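Local structure of uncharacterized protein (Bacteroides eggerthii, 4FTD) at residues G242-D247 / G264-T269; F55-I60 / S72-Y77. The protein is of unknown function but joins an immunoglobulin-like domain to a six-bladed beta-propeller and may take part in carbohydrate metabolism. One frame throughout, in Å; residues are numbered along the deposited sequence.

Contact 1 of 2, residues G242-D247 / G264-T269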
loop_
_atom_site.group_PDB
_atom_site.type_symbol
_atom_site.label_atom_id
_atom_site.label_comp_id
_atom_site.label_asym_id
_atom_site.label_seq_id
_atom_site.Cartn_x
_atom_site.Cartn_y
_atom_site.Cartn_z
ATOM N N GLY A 242 -19.868 7.493 24.745
ATOM C CA GLY A 242 -18.934 7.977 25.747
ATOM C C GLY A 242 -18.798 9.490 25.764
ATOM O O GLY A 242 -19.595 10.249 25.164
ATOM N N ASN A 243 -17.754 9.939 26.432
ATOM C CA ASN A 243 -17.562 11.355 26.728
ATOM C C ASN A 243 -16.995 12.187 25.629
ATOM O O ASN A 243 -17.532 13.256 25.313
ATOM C CB ASN A 243 -16.695 11.528 27.986
ATOM C CG ASN A 243 -17.451 11.151 29.228
ATOM O OD1 ASN A 243 -18.600 11.546 29.386
ATOM N ND2 ASN A 243 -16.831 10.359 30.102
ATOM N N ARG A 244 -15.891 11.710 25.072
ATOM C CA ARG A 244 -15.117 12.500 24.125
ATOM C C ARG A 244 -14.922 11.780 22.792
ATOM O O ARG A 244 -14.442 10.646 22.789
ATOM C CB ARG A 244 -13.796 12.866 24.788
ATOM C CG ARG A 244 -12.727 13.378 23.828
ATOM C CD ARG A 244 -11.567 13.984 24.624
ATOM N NE ARG A 244 -10.358 14.053 23.813
ATOM C CZ ARG A 244 -9.367 14.937 23.996
ATOM N NH1 ARG A 244 -9.398 15.823 24.988
ATOM N NH2 ARG A 244 -8.315 14.894 23.228
ATOM N N HIS A 245 -15.270 12.444 21.669
ATOM C CA HIS A 245 -15.140 11.883 20.294
ATOM C C HIS A 245 -14.417 12.814 19.373
ATOM O O HIS A 245 -14.464 14.025 19.558
ATOM C CB HIS A 245 -16.511 11.626 19.728
ATOM C CG HIS A 245 -17.288 10.656 20.545
ATOM N ND1 HIS A 245 -18.066 11.050 21.622
ATOM C CD2 HIS A 245 -17.382 9.305 20.462
ATOM C CE1 HIS A 245 -18.622 9.969 22.144
ATOM N NE2 HIS A 245 -18.215 8.901 21.471
ATOM N N GLY A 246 -13.734 12.247 18.392
ATOM C CA GLY A 246 -13.001 13.045 17.416
ATOM C C GLY A 246 -11.509 12.945 17.514
ATOM O O GLY A 246 -10.814 13.580 16.740
ATOM N N ASP A 247 -10.980 12.189 18.479
ATOM C CA ASP A 247 -9.541 11.996 18.516
ATOM C C ASP A 247 -9.013 11.217 17.309
ATOM O O ASP A 247 -7.900 11.412 16.932
ATOM C CB ASP A 247 -9.133 11.202 19.766
ATOM C CG ASP A 247 -9.136 12.076 21.012
ATOM O OD1 ASP A 247 -8.319 13.033 21.032
ATOM O OD2 ASP A 247 -9.898 11.798 21.952
ATOM N N GLY A 264 -13.923 6.575 17.350
ATOM C CA GLY A 264 -13.749 5.937 18.686
ATOM C C GLY A 264 -13.686 6.958 19.810
ATOM O O GLY A 264 -13.080 7.999 19.652
ATOM N N ASP A 265 -14.264 6.659 20.958
ATOM C CA ASP A 265 -14.194 7.593 22.087
ATOM C C ASP A 265 -12.780 7.571 22.662
ATOM O O ASP A 265 -12.013 6.595 22.457
ATOM C CB ASP A 265 -15.294 7.397 23.146
ATOM C CG ASP A 265 -15.170 6.128 23.972
ATOM O OD1 ASP A 265 -14.682 5.123 23.469
ATOM O OD2 ASP A 265 -15.648 6.112 25.135
ATOM N N ASN A 266 -12.442 8.648 23.376
ATOM C CA ASN A 266 -11.111 8.788 23.933
ATOM C C ASN A 266 -10.814 7.627 24.902
ATOM O O ASN A 266 -9.720 7.070 24.855
ATOM C CB ASN A 266 -10.944 10.130 24.622
ATOM C CG ASN A 266 -9.561 10.298 25.182
ATOM O OD1 ASN A 266 -9.308 9.935 26.306
ATOM N ND2 ASN A 266 -8.664 10.816 24.388
ATOM N N ALA A 267 -11.807 7.222 25.686
ATOM C CA ALA A 267 -11.640 6.136 26.684
ATOM C C ALA A 267 -11.589 4.731 26.047
ATOM O O ALA A 267 -11.356 3.762 26.723
ATOM C CB ALA A 267 -12.725 6.235 27.779
ATOM N N ALA A 268 -11.850 4.620 24.750
ATOM C CA ALA A 268 -11.844 3.332 24.018
ATOM C C ALA A 268 -12.911 2.369 24.574
ATOM O O ALA A 268 -12.646 1.183 24.793
ATOM C CB ALA A 268 -10.444 2.688 24.036
ATOM N N THR A 269 -14.098 2.901 24.859
ATOM C CA THR A 269 -15.255 2.076 25.250
ATOM C C THR A 269 -16.124 1.754 24.036
ATOM O O THR A 269 -16.834 0.758 24.038
ATOM C CB THR A 269 -16.150 2.719 26.320
ATOM O OG1 THR A 269 -16.715 3.921 25.790
ATOM C CG2 THR A 269 -15.364 2.997 27.643
HETATM O O HOH W 1 -15.950 7.712 27.316
HETATM O O HOH W 2 -14.117 9.335 26.204
HETATM O O HOH W 3 -13.041 9.696 17.649
HETATM O O HOH W 4 -12.119 10.591 20.608
#
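Asn266 reaches across to Asp247 with its amide: ND2 donates to Asp247 OD2 at 2.9 Å, nearly straight at 163°. The acceptor lies close to the plane of the Asn266 amide, yet the nitrogen approaches Asp247 from above its carboxylate. Arg244 holds the same carboxylate side-on, Arg244 NE to Asp247 OD2 at 3.0 Å and Arg244 NH2 to Asp247 OD1 at 2.9 Å. OD2 thus accepts from two side chains, and the salt bridge fixes the rotation of the carboxylate while probably favouring its charged form. The Arg244 chain is stretched out from CG to NE and runs past Asn266, its CG 3.8 Å from Asn266 CB. With its own CG opposite the backbone N (chi1 -179°), Asn266 sends the amide to Asp247, while its backbone N binds Arg244 O at 2.9 Å. Next along the chain, His245 NE2 lies 3.7 Å from Asp265 CB and hydrogen-bonds to Glu270. Asp265 starts a type I turn closed by Ala268 N on its backbone O; its carboxylate, turned back along its own loop, accepts from Thr269 N through OD1. One water accepts from Asn243 N and donates to Asp265 OD2. Two loops are knitted here through side chains and water: the link into strand 250-253 and the turn between strands 259-264 and 270-277 of one four-stranded antiparallel blade of the beta-propeller.

Contact 2 of 2, residues F55-I60 / S72-Y77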
loop_
_atom_site.group_PDB
_atom_site.type_symbol
_atom_site.label_atom_id
_atom_site.label_comp_id
_atom_site.label_asym_id
_atom_site.label_seq_id
_atom_site.Cartn_x
_atom_site.Cartn_y
_atom_site.Cartn_z
ATOM N N PHE A 55 9.558 -27.168 -26.818
ATOM C CA PHE A 55 10.888 -27.453 -26.245
ATOM C C PHE A 55 11.409 -28.842 -26.584
ATOM O O PHE A 55 12.570 -29.130 -26.325
ATOM C CB PHE A 55 10.863 -27.336 -24.716
ATOM C CG PHE A 55 10.619 -25.952 -24.204
ATOM C CD1 PHE A 55 11.667 -25.055 -24.090
ATOM C CD2 PHE A 55 9.361 -25.567 -23.767
ATOM C CE1 PHE A 55 11.455 -23.778 -23.598
ATOM C CE2 PHE A 55 9.134 -24.288 -23.277
ATOM C CZ PHE A 55 10.188 -23.390 -23.194
ATOM N N SER A 56 10.563 -29.700 -27.154
ATOM C CA SER A 56 10.952 -31.078 -27.454
ATOM C C SER A 56 11.935 -31.235 -28.610
ATOM O O SER A 56 12.631 -32.257 -28.679
ATOM C CB SER A 56 9.705 -31.947 -27.697
ATOM O OG SER A 56 9.120 -31.694 -28.959
ATOM N N ALA A 57 11.955 -30.276 -29.535
ATOM C CA ALA A 57 12.882 -30.302 -30.647
ATOM C C ALA A 57 13.368 -28.862 -30.977
ATOM O O ALA A 57 12.847 -28.205 -31.873
ATOM C CB ALA A 57 12.254 -30.964 -31.866
ATOM N N LEU A 58 14.351 -28.378 -30.216
ATOM C CA LEU A 58 14.959 -27.060 -30.482
ATOM C C LEU A 58 16.061 -27.210 -31.544
ATOM O O LEU A 58 17.005 -27.992 -31.376
ATOM C CB LEU A 58 15.531 -26.434 -29.215
ATOM C CG LEU A 58 14.505 -26.105 -28.130
ATOM C CD1 LEU A 58 15.215 -25.488 -26.960
ATOM C CD2 LEU A 58 13.408 -25.182 -28.639
ATOM N N SER A 59 15.931 -26.479 -32.647
ATOM C CA SER A 59 16.909 -26.488 -33.741
ATOM C C SER A 59 17.916 -25.364 -33.420
ATOM O O SER A 59 17.512 -24.246 -33.058
ATOM C CB SER A 59 16.245 -26.267 -35.115
ATOM O OG SER A 59 15.573 -27.456 -35.557
ATOM N N ILE A 60 19.201 -25.672 -33.540
ATOM C CA ILE A 60 20.266 -24.748 -33.191
ATOM C C ILE A 60 21.206 -24.560 -34.366
ATOM O O ILE A 60 21.296 -25.399 -35.238
ATOM C CB ILE A 60 21.067 -25.218 -31.939
ATOM C CG1 ILE A 60 21.751 -26.561 -32.189
ATOM C CG2 ILE A 60 20.148 -25.317 -30.695
ATOM C CD1 ILE A 60 22.840 -26.880 -31.184
ATOM N N SER A 72 24.676 -32.845 -32.811
ATOM C CA SER A 72 23.346 -32.766 -33.406
ATOM C C SER A 72 22.941 -31.292 -33.501
ATOM O O SER A 72 23.438 -30.474 -32.739
ATOM C CB SER A 72 22.324 -33.482 -32.500
ATOM O OG SER A 72 21.009 -33.424 -33.071
ATOM N N GLU A 73 22.038 -30.997 -34.430
ATOM C CA GLU A 73 21.481 -29.653 -34.629
ATOM C C GLU A 73 20.141 -29.505 -33.975
ATOM O O GLU A 73 19.547 -28.438 -34.108
ATOM C CB GLU A 73 21.276 -29.353 -36.142
ATOM C CG GLU A 73 22.536 -29.285 -36.963
ATOM C CD GLU A 73 22.334 -28.599 -38.310
ATOM O OE1 GLU A 73 21.242 -28.622 -38.956
ATOM O OE2 GLU A 73 23.314 -27.987 -38.730
ATOM N N VAL A 74 19.625 -30.587 -33.367
ATOM C CA VAL A 74 18.291 -30.621 -32.763
ATOM C C VAL A 74 18.470 -31.112 -31.345
ATOM O O VAL A 74 19.208 -32.045 -31.133
ATOM C CB VAL A 74 17.290 -31.531 -33.513
ATOM C CG1 VAL A 74 15.886 -31.356 -32.907
ATOM C CG2 VAL A 74 17.267 -31.157 -34.970
HETATM N N MSE A 75 17.839 -30.469 -30.376
HETATM C CA MSE A 75 18.010 -30.862 -28.967
HETATM C C MSE A 75 16.652 -30.972 -28.277
HETATM O O MSE A 75 15.748 -30.182 -28.549
HETATM C CB MSE A 75 18.892 -29.823 -28.258
HETATM C CG MSE A 75 20.325 -29.821 -28.799
HETATM SE SE MSE A 75 21.471 -28.565 -27.847
HETATM C CE MSE A 75 21.818 -29.705 -26.159
ATOM N N ASP A 76 16.531 -31.934 -27.369
ATOM C CA ASP A 76 15.280 -32.206 -26.656
ATOM C C ASP A 76 15.354 -31.595 -25.256
ATOM O O ASP A 76 16.060 -32.107 -24.371
ATOM C CB ASP A 76 15.052 -33.721 -26.573
ATOM C CG ASP A 76 13.717 -34.097 -25.905
ATOM O OD1 ASP A 76 12.940 -33.228 -25.448
ATOM O OD2 ASP A 76 13.460 -35.307 -25.826
ATOM N N TYR A 77 14.655 -30.481 -25.080
ATOM C CA TYR A 77 14.544 -29.795 -23.793
ATOM C C TYR A 77 13.133 -29.962 -23.175
ATOM O O TYR A 77 12.665 -29.091 -22.458
ATOM C CB TYR A 77 14.905 -28.311 -23.968
ATOM C CG TYR A 77 16.394 -28.088 -23.913
ATOM C CD1 TYR A 77 17.178 -28.226 -25.048
ATOM C CD2 TYR A 77 17.027 -27.833 -22.707
ATOM C CE1 TYR A 77 18.545 -28.047 -24.988
ATOM C CE2 TYR A 77 18.398 -27.649 -22.639
ATOM C CZ TYR A 77 19.152 -27.766 -23.787
ATOM O OH TYR A 77 20.514 -27.571 -23.750
#
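Leu58 and Met75 form the hydrogen-bonded pair of an antiparallel edge in the immunoglobulin-like domain, where the short strand 74-75 borders strand 58-64. Leu58 N donates to Met75 O in the carbonyl plane, Met75 N returns the bond to Leu58 O at 2.8 Å, and Ile60 N binds Glu73 O further along. Tyr77 N to Phe55 O adds a more bent bond (141°) beyond the paired strands. The tight side is the face carrying Leu58 and Met75. There Leu58 CD1 packs 3.9 Å from Tyr77 CD1, the two side chains crossing at about a right angle, and both residues also touch Val105 of strand 98-106. Ile60 has CG1 between its backbone N and carbonyl carbon (chi1 62°), a torsion that brings CG1 to 3.5 Å from Glu73 O and CD1 to 4.0 Å from the selenium of Met75, a selenomethionine. The Met75 chain bends at its last torsion and leads away to Met103 and Leu90. Across the sheet, the face of Ser59 and Val74 is much looser: these residues make a non-hydrogen-bonded pair in which Ser59 OG merely approaches Val74 CG2 at 4.1 Å, and Val74 is exposed. Nearby, Ala57 CB rests against Val74 CG1. Exposed Asp76 turns OD1 to Ser78, whereas its alpha carbon makes a CA-H...O contact with Ser56 O at 3.3 Å.

How the contacts relate
The two contacts illustrate how surroundings set chemistry. Contact 1 is a buried meeting of loops in the propeller; contact 2 is a partly buried strand pairing at the border of the immunoglobulin-like domain's sheet, where strand 74-75 is outermost. They share no secondary-structure element, lie on opposite sides of the chain's centre and have their own centres about 72 Å apart. Without regular strand pairing, contact 1 depends on a carboxylate, an amide, a guanidinium and bridging waters. Contact 2 instead uses a ladder of backbone bonds, adding hydrophobic side chains on the face of Leu58 and Met75, while Ser59 and exposed Val74 occupy the other face.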